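Long-range contacts in Na Glutathione S-transferase 2 (Necator americanus, PDB 2ON5), which binds glutathione and, as a glutathione S-transferase of a human hookworm, probably catalyses its conjugation to electrophilic compounds: residues D157-E162 and H184-R189; V91-Y95 and F132-M136; V88-A92 and V153-D157. One frame throughout, in Å; residues are numbered along the deposited sequence.

Contact 1 (D157-E162 and H184-R189); sequences DLCLAE and HAEKVR
A161 and V188 meet where two helices of the all-helical C-terminal domain of the glutathione S-transferase fold cross at -118°, and around them the packing is close. The CA atoms of A161 and A185 lie just 4.1 Å apart, an approach consistent with the small side chains of the two alanines. The CB of A161 rests against CG1 of V188 at 3.6 Å. That branch is anti to the backbone N of V188 (chi1 173°), a torsion that carries it in between A161 and the CD2 of L158.

H184 seals the end of the packed zone near D157. CD2 of L160 lies 3.7 Å from CD2 of the imidazole, while CG2 of V188, one turn on from H184, lies over one face of the ring near the rim. NE2 of H184 makes a weak hydrogen bond of 3.5 Å to the backbone O of D157, an oxygen already taken by A161 N within the helix. The D157 carboxylate is bonded by T154 and L148.

The other end is looser, and R189 is partly exposed. E162 and R189 are oppositely charged but stay beyond salt-bridge distance, and E162 instead pairs directly with R201 and R12. A water bridges the two: it donates to OE1 of E162 at 2.7 Å and accepts from NH1 of R189 at 2.9 Å, at the edge of the guanidinium and in its plane.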
# COMPACT_ATOMS: atom_id res chain seq x y z
N ASP A 157 -0.64 -11.53 -8.84
CA ASP A 157 -1.28 -12.83 -9.09
C ASP A 157 -1.28 -13.71 -7.83
O ASP A 157 -2.28 -14.34 -7.48
CB ASP A 157 -0.61 -13.57 -10.24
CG ASP A 157 -0.75 -12.82 -11.56
OD1 ASP A 157 0.30 -12.45 -12.12
OD2 ASP A 157 -1.92 -12.58 -11.97
N LEU A 158 -0.14 -13.72 -7.15
CA LEU A 158 0.04 -14.59 -6.00
C LEU A 158 -0.90 -14.14 -4.91
O LEU A 158 -1.56 -14.97 -4.30
CB LEU A 158 1.51 -14.58 -5.52
CG LEU A 158 2.58 -15.09 -6.51
CD1 LEU A 158 4.03 -14.94 -5.98
CD2 LEU A 158 2.32 -16.54 -6.92
N CYS A 159 -1.00 -12.81 -4.71
CA CYS A 159 -1.92 -12.25 -3.70
C CYS A 159 -3.35 -12.68 -3.99
O CYS A 159 -4.05 -13.17 -3.10
CB CYS A 159 -1.86 -10.71 -3.64
SG CYS A 159 -0.33 -10.09 -2.91
N LEU A 160 -3.80 -12.47 -5.23
CA LEU A 160 -5.20 -12.80 -5.55
C LEU A 160 -5.52 -14.30 -5.49
O LEU A 160 -6.55 -14.70 -4.89
CB LEU A 160 -5.62 -12.21 -6.91
CG LEU A 160 -7.08 -12.41 -7.29
CD1 LEU A 160 -8.02 -11.64 -6.34
CD2 LEU A 160 -7.29 -12.04 -8.76
N ALA A 161 -4.70 -15.12 -6.15
CA ALA A 161 -4.89 -16.59 -6.18
C ALA A 161 -4.90 -17.15 -4.75
O ALA A 161 -5.74 -18.01 -4.38
CB ALA A 161 -3.77 -17.28 -7.01
N GLU A 162 -3.97 -16.67 -3.93
CA GLU A 162 -3.90 -17.13 -2.52
C GLU A 162 -5.16 -16.74 -1.74
O GLU A 162 -5.75 -17.58 -1.07
CB GLU A 162 -2.62 -16.62 -1.82
CG GLU A 162 -2.52 -16.94 -0.34
CD GLU A 162 -2.70 -18.42 -0.01
OE1 GLU A 162 -2.15 -19.30 -0.72
OE2 GLU A 162 -3.37 -18.70 0.99
N HIS A 184 -8.21 -18.04 -12.82
CA HIS A 184 -6.96 -17.40 -12.42
C HIS A 184 -6.30 -18.10 -11.24
O HIS A 184 -5.10 -18.41 -11.29
CB HIS A 184 -7.21 -15.91 -12.13
CG HIS A 184 -6.04 -15.24 -11.48
ND1 HIS A 184 -5.03 -14.65 -12.20
CD2 HIS A 184 -5.71 -15.09 -10.17
CE1 HIS A 184 -4.14 -14.14 -11.36
NE2 HIS A 184 -4.54 -14.38 -10.13
N ALA A 185 -7.07 -18.38 -10.19
CA ALA A 185 -6.49 -19.07 -9.02
C ALA A 185 -5.90 -20.41 -9.44
O ALA A 185 -4.80 -20.77 -9.00
CB ALA A 185 -7.53 -19.25 -7.91
N GLU A 186 -6.60 -21.13 -10.31
CA GLU A 186 -6.17 -22.49 -10.65
C GLU A 186 -4.98 -22.49 -11.62
O GLU A 186 -4.13 -23.36 -11.52
CB GLU A 186 -7.31 -23.38 -11.15
CG GLU A 186 -8.33 -23.68 -10.03
CD GLU A 186 -9.42 -24.66 -10.47
OE1 GLU A 186 -10.18 -25.10 -9.60
OE2 GLU A 186 -9.51 -24.99 -11.68
N LYS A 187 -4.93 -21.49 -12.50
CA LYS A 187 -3.74 -21.27 -13.36
C LYS A 187 -2.47 -21.00 -12.53
O LYS A 187 -1.46 -21.70 -12.68
CB LYS A 187 -4.00 -20.15 -14.37
CG LYS A 187 -2.80 -19.87 -15.33
CD LYS A 187 -3.12 -18.74 -16.29
CE LYS A 187 -2.01 -18.56 -17.33
NZ LYS A 187 -2.11 -19.65 -18.31
N VAL A 188 -2.55 -20.00 -11.65
CA VAL A 188 -1.43 -19.61 -10.77
C VAL A 188 -0.94 -20.77 -9.91
O VAL A 188 0.25 -21.07 -9.89
CB VAL A 188 -1.82 -18.37 -9.90
CG1 VAL A 188 -0.74 -18.01 -8.83
CG2 VAL A 188 -2.10 -17.14 -10.83
N ARG A 189 -1.87 -21.45 -9.25
CA ARG A 189 -1.54 -22.51 -8.29
C ARG A 189 -1.01 -23.80 -8.92
O ARG A 189 -0.47 -24.65 -8.21
CB ARG A 189 -2.73 -22.76 -7.36
CG ARG A 189 -2.92 -21.60 -6.36
CD ARG A 189 -4.35 -21.53 -5.77
NE ARG A 189 -4.80 -22.81 -5.20
CZ ARG A 189 -4.53 -23.26 -3.97
NH1 ARG A 189 -3.75 -22.56 -3.13
NH2 ARG A 189 -5.02 -24.44 -3.59
O HOH W 1 -2.34 -20.00 -3.35

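Contact 2 (V91-Y95 and F132-M136); sequences VADQY and FFGFM. With EDO (1,2-ethanediol), chain P.
The ring of F132 reaches over to Q94 and Y95 and bridges two nearly antiparallel helices of the glutathione S-transferase C-terminal helical bundle. Their short axes run 169° apart in direction and approach to 11.0 Å at their closest, a spacing bridged largely by the long side chains of F132, M136 and Q94. With CG anti to the backbone N (chi1 176°) the F132 ring extends across the gap, and its CZ comes to 3.6 Å from CA of Y95. The same CZ lies in the plane of the tyrosine ring, at its edge, 3.9 Å from CD1. On the Q94 side the aliphatic CG packs 3.9 Å from CE2 of F132, the two side chains running alongside each other and pointing opposite ways.

M136 forms the second point of contact. Turns about CB-CG (chi2 -50°) and CG-SD bend its chain, leaving SD 3.7 Å from CG1 of V91. The F135 ring lies beside the Q94 amide.

Within its own helix, CG of M136 lies 3.7 Å above one face of F132, offset toward the rim. The next shell out includes Y98, which stacks on F132, and L160. F48 of the second subunit packs on both Q94 and M136, and P47 of that subunit on F135, so this part of the bundle also meets the dimer partner. The Y95 OH is modelled 2.4 Å from O1 of a 1,2-ethanediol, probably from the crystallisation liquor, a hydrogen bond so short that its length is doubtful.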
# COMPACT_ATOMS: atom_id res chain seq x y z
N VAL A 91 -2.61 -2.78 -9.02
CA VAL A 91 -3.45 -3.95 -8.73
C VAL A 91 -3.27 -4.42 -7.29
O VAL A 91 -4.28 -4.72 -6.59
CB VAL A 91 -3.22 -5.14 -9.75
CG1 VAL A 91 -4.04 -6.40 -9.34
CG2 VAL A 91 -3.64 -4.72 -11.17
N ALA A 92 -2.01 -4.49 -6.84
CA ALA A 92 -1.72 -4.92 -5.47
C ALA A 92 -2.34 -3.95 -4.48
O ALA A 92 -2.85 -4.36 -3.44
CB ALA A 92 -0.19 -5.04 -5.24
N ASP A 93 -2.27 -2.66 -4.80
CA ASP A 93 -2.87 -1.63 -3.96
C ASP A 93 -4.39 -1.74 -3.93
O ASP A 93 -5.00 -1.55 -2.87
CB ASP A 93 -2.46 -0.22 -4.39
CG ASP A 93 -1.15 0.23 -3.76
OD1 ASP A 93 -0.58 -0.52 -2.93
OD2 ASP A 93 -0.69 1.35 -4.09
N GLN A 94 -5.01 -2.04 -5.06
CA GLN A 94 -6.47 -2.27 -5.07
C GLN A 94 -6.85 -3.50 -4.22
O GLN A 94 -7.84 -3.48 -3.44
CB GLN A 94 -7.01 -2.40 -6.50
CG GLN A 94 -8.56 -2.51 -6.54
CD GLN A 94 -9.23 -1.16 -6.30
OE1 GLN A 94 -8.56 -0.12 -6.25
NE2 GLN A 94 -10.56 -1.17 -6.13
N TYR A 95 -6.09 -4.57 -4.37
CA TYR A 95 -6.18 -5.75 -3.47
C TYR A 95 -6.07 -5.39 -1.96
O TYR A 95 -6.84 -5.90 -1.14
CB TYR A 95 -5.08 -6.75 -3.84
CG TYR A 95 -5.02 -7.94 -2.88
CD1 TYR A 95 -5.96 -8.97 -2.96
CD2 TYR A 95 -4.03 -8.00 -1.89
CE1 TYR A 95 -5.89 -10.09 -2.05
CE2 TYR A 95 -3.95 -9.10 -0.97
CZ TYR A 95 -4.89 -10.13 -1.07
OH TYR A 95 -4.85 -11.19 -0.20
N PHE A 132 -14.61 -5.75 -6.22
CA PHE A 132 -13.18 -6.02 -6.42
C PHE A 132 -12.91 -6.94 -7.62
O PHE A 132 -12.12 -6.59 -8.51
CB PHE A 132 -12.54 -6.54 -5.14
CG PHE A 132 -11.08 -6.93 -5.30
CD1 PHE A 132 -10.66 -8.18 -4.94
CD2 PHE A 132 -10.16 -6.02 -5.84
CE1 PHE A 132 -9.33 -8.56 -5.11
CE2 PHE A 132 -8.82 -6.37 -5.98
CZ PHE A 132 -8.41 -7.65 -5.63
N PHE A 133 -13.61 -8.09 -7.65
CA PHE A 133 -13.46 -9.08 -8.72
C PHE A 133 -13.88 -8.47 -10.06
O PHE A 133 -13.44 -8.91 -11.13
CB PHE A 133 -14.30 -10.32 -8.44
CG PHE A 133 -13.76 -11.23 -7.34
CD1 PHE A 133 -12.70 -10.84 -6.52
CD2 PHE A 133 -14.35 -12.48 -7.13
CE1 PHE A 133 -12.26 -11.70 -5.52
CE2 PHE A 133 -13.94 -13.32 -6.10
CZ PHE A 133 -12.89 -12.94 -5.31
N GLY A 134 -14.76 -7.47 -10.02
CA GLY A 134 -15.17 -6.75 -11.23
C GLY A 134 -13.99 -6.00 -11.85
O GLY A 134 -13.82 -6.02 -13.07
N PHE A 135 -13.18 -5.34 -11.03
CA PHE A 135 -11.98 -4.68 -11.53
C PHE A 135 -10.91 -5.67 -12.00
O PHE A 135 -10.23 -5.42 -12.99
CB PHE A 135 -11.41 -3.69 -10.52
CG PHE A 135 -12.36 -2.56 -10.18
CD1 PHE A 135 -12.76 -2.34 -8.87
CD2 PHE A 135 -12.89 -1.76 -11.18
CE1 PHE A 135 -13.66 -1.29 -8.55
CE2 PHE A 135 -13.79 -0.72 -10.87
CZ PHE A 135 -14.17 -0.49 -9.55
N MET A 136 -10.76 -6.78 -11.29
CA MET A 136 -9.79 -7.83 -11.64
C MET A 136 -10.12 -8.47 -13.00
O MET A 136 -9.23 -8.75 -13.80
CB MET A 136 -9.70 -8.89 -10.54
CG MET A 136 -9.13 -8.37 -9.21
SD MET A 136 -7.57 -7.45 -9.32
CE MET A 136 -8.11 -5.74 -9.48
C1 EDO P . -3.33 -9.70 2.78
O1 EDO P . -3.94 -10.66 1.94
C2 EDO P . -2.56 -8.71 1.91
O2 EDO P . -3.14 -7.44 2.11

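Contact 3 (V88-A92 and V153-D157); sequences VDSVA and VTYAD
Y155 lies obliquely across V88 and extends past it to D89, reaching from the first turn of helix 155-168 to helix 82-101. Its CG sits between the backbone N and the carbonyl carbon (chi1 75°), a torsion that points the ring across helix 82-101, at about a right angle to its 88-92 segment. Two aliphatic groups approach the ring obliquely from the same side: CG1 of V88 stands 3.5 Å from CE2, and CB of A92 lies 3.6 Å from CE1.

At the far end the hydroxyl donates to OD1 of D89 over 2.8 Å. The oxygen lies in the plane of the tyrosine ring, yet the hydroxyl approaches from above the carboxylate, 37° out of its plane; ring and carboxylate are turned 51° against each other.

Beside the ring, OG1 of T154 lies 3.7 Å from CG1 of V88. The methyl of A156 points into the other helix near A92, whose CA is the nearest to that of A156. T154 and D157 form a capping box: T154 N binds OD1 of D157 at 2.8 Å through the anti lone pair, and A156 N gives OG1 of T154 a weak bond.

The D89 carboxylate also pairs with R69 through OD1, and with R69 of the second subunit through OD2. A buried aspartate bonded to a hydroxyl and two arginines is probably held as the anion, and it ties the tyrosine to the dimer interface.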
# COMPACT_ATOMS: atom_id res chain seq x y z
N VAL A 88 1.40 -3.44 -11.94
CA VAL A 88 1.37 -4.50 -10.90
C VAL A 88 1.11 -3.92 -9.49
O VAL A 88 0.24 -4.42 -8.75
CB VAL A 88 2.66 -5.36 -10.93
CG1 VAL A 88 2.72 -6.37 -9.69
CG2 VAL A 88 2.74 -6.13 -12.25
N ASP A 89 1.87 -2.88 -9.14
CA ASP A 89 1.66 -2.13 -7.90
C ASP A 89 0.22 -1.64 -7.73
O ASP A 89 -0.35 -1.76 -6.64
CB ASP A 89 2.60 -0.91 -7.80
CG ASP A 89 4.07 -1.30 -7.64
OD1 ASP A 89 4.35 -2.51 -7.53
OD2 ASP A 89 4.91 -0.37 -7.55
N SER A 90 -0.35 -1.06 -8.78
CA SER A 90 -1.73 -0.51 -8.69
C SER A 90 -2.77 -1.61 -8.39
O SER A 90 -3.70 -1.39 -7.59
CB SER A 90 -2.09 0.27 -9.97
OG SER A 90 -2.37 -0.58 -11.07
N VAL A 91 -2.61 -2.78 -9.02
CA VAL A 91 -3.45 -3.95 -8.73
C VAL A 91 -3.27 -4.42 -7.29
O VAL A 91 -4.28 -4.72 -6.59
CB VAL A 91 -3.22 -5.14 -9.75
CG1 VAL A 91 -4.04 -6.40 -9.34
CG2 VAL A 91 -3.64 -4.72 -11.17
N ALA A 92 -2.01 -4.49 -6.84
CA ALA A 92 -1.72 -4.92 -5.47
C ALA A 92 -2.34 -3.95 -4.48
O ALA A 92 -2.85 -4.36 -3.44
CB ALA A 92 -0.19 -5.04 -5.24
N VAL A 153 3.55 -14.52 -14.44
CA VAL A 153 3.10 -14.40 -13.04
C VAL A 153 3.81 -13.27 -12.30
O VAL A 153 5.02 -13.09 -12.45
CB VAL A 153 3.20 -15.75 -12.25
CG1 VAL A 153 4.67 -16.17 -11.98
CG2 VAL A 153 2.37 -15.70 -10.94
N THR A 154 3.05 -12.51 -11.52
CA THR A 154 3.61 -11.47 -10.67
C THR A 154 3.10 -11.60 -9.23
O THR A 154 2.19 -12.40 -8.96
CB THR A 154 3.28 -10.02 -11.16
OG1 THR A 154 1.89 -9.77 -10.98
CG2 THR A 154 3.71 -9.82 -12.61
N TYR A 155 3.66 -10.82 -8.32
CA TYR A 155 3.19 -10.94 -6.92
C TYR A 155 1.72 -10.55 -6.75
O TYR A 155 1.06 -10.99 -5.80
CB TYR A 155 4.13 -10.21 -5.94
CG TYR A 155 4.01 -8.71 -5.94
CD1 TYR A 155 3.11 -8.08 -5.09
CD2 TYR A 155 4.80 -7.90 -6.78
CE1 TYR A 155 2.96 -6.69 -5.07
CE2 TYR A 155 4.66 -6.49 -6.77
CZ TYR A 155 3.73 -5.91 -5.91
OH TYR A 155 3.55 -4.55 -5.86
N ALA A 156 1.19 -9.73 -7.68
CA ALA A 156 -0.23 -9.42 -7.61
C ALA A 156 -1.07 -10.70 -7.88
O ALA A 156 -2.09 -10.91 -7.23
CB ALA A 156 -0.59 -8.29 -8.58
N ASP A 157 -0.64 -11.53 -8.84
CA ASP A 157 -1.28 -12.83 -9.09
C ASP A 157 -1.28 -13.71 -7.83
O ASP A 157 -2.28 -14.34 -7.48
CB ASP A 157 -0.61 -13.57 -10.24
CG ASP A 157 -0.75 -12.82 -11.56
OD1 ASP A 157 0.30 -12.45 -12.12
OD2 ASP A 157 -1.92 -12.58 -11.97

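All three contacts are buried, but their chemistry changes with place. Contact 1 lies nearest the chain centre and touches no other subunit; contacts 2 and 3 both lie beside the second subunit. Contact 2 is almost wholly apolar across its wide gap, whereas contact 3 carries a charged group into the dimer interface and contact 1 confines its polar links to the two ends. Helix 82-101 serves contacts 2 and 3, which share V91 and A92; helix 155-168 serves contacts 1 and 3, which share D157. Contacts 1 and 2 meet directly where CD1 of L160 packs 3.6 Å from CE1 of F132, joining helices 117-143 and 155-168; the three contacts together link four helices.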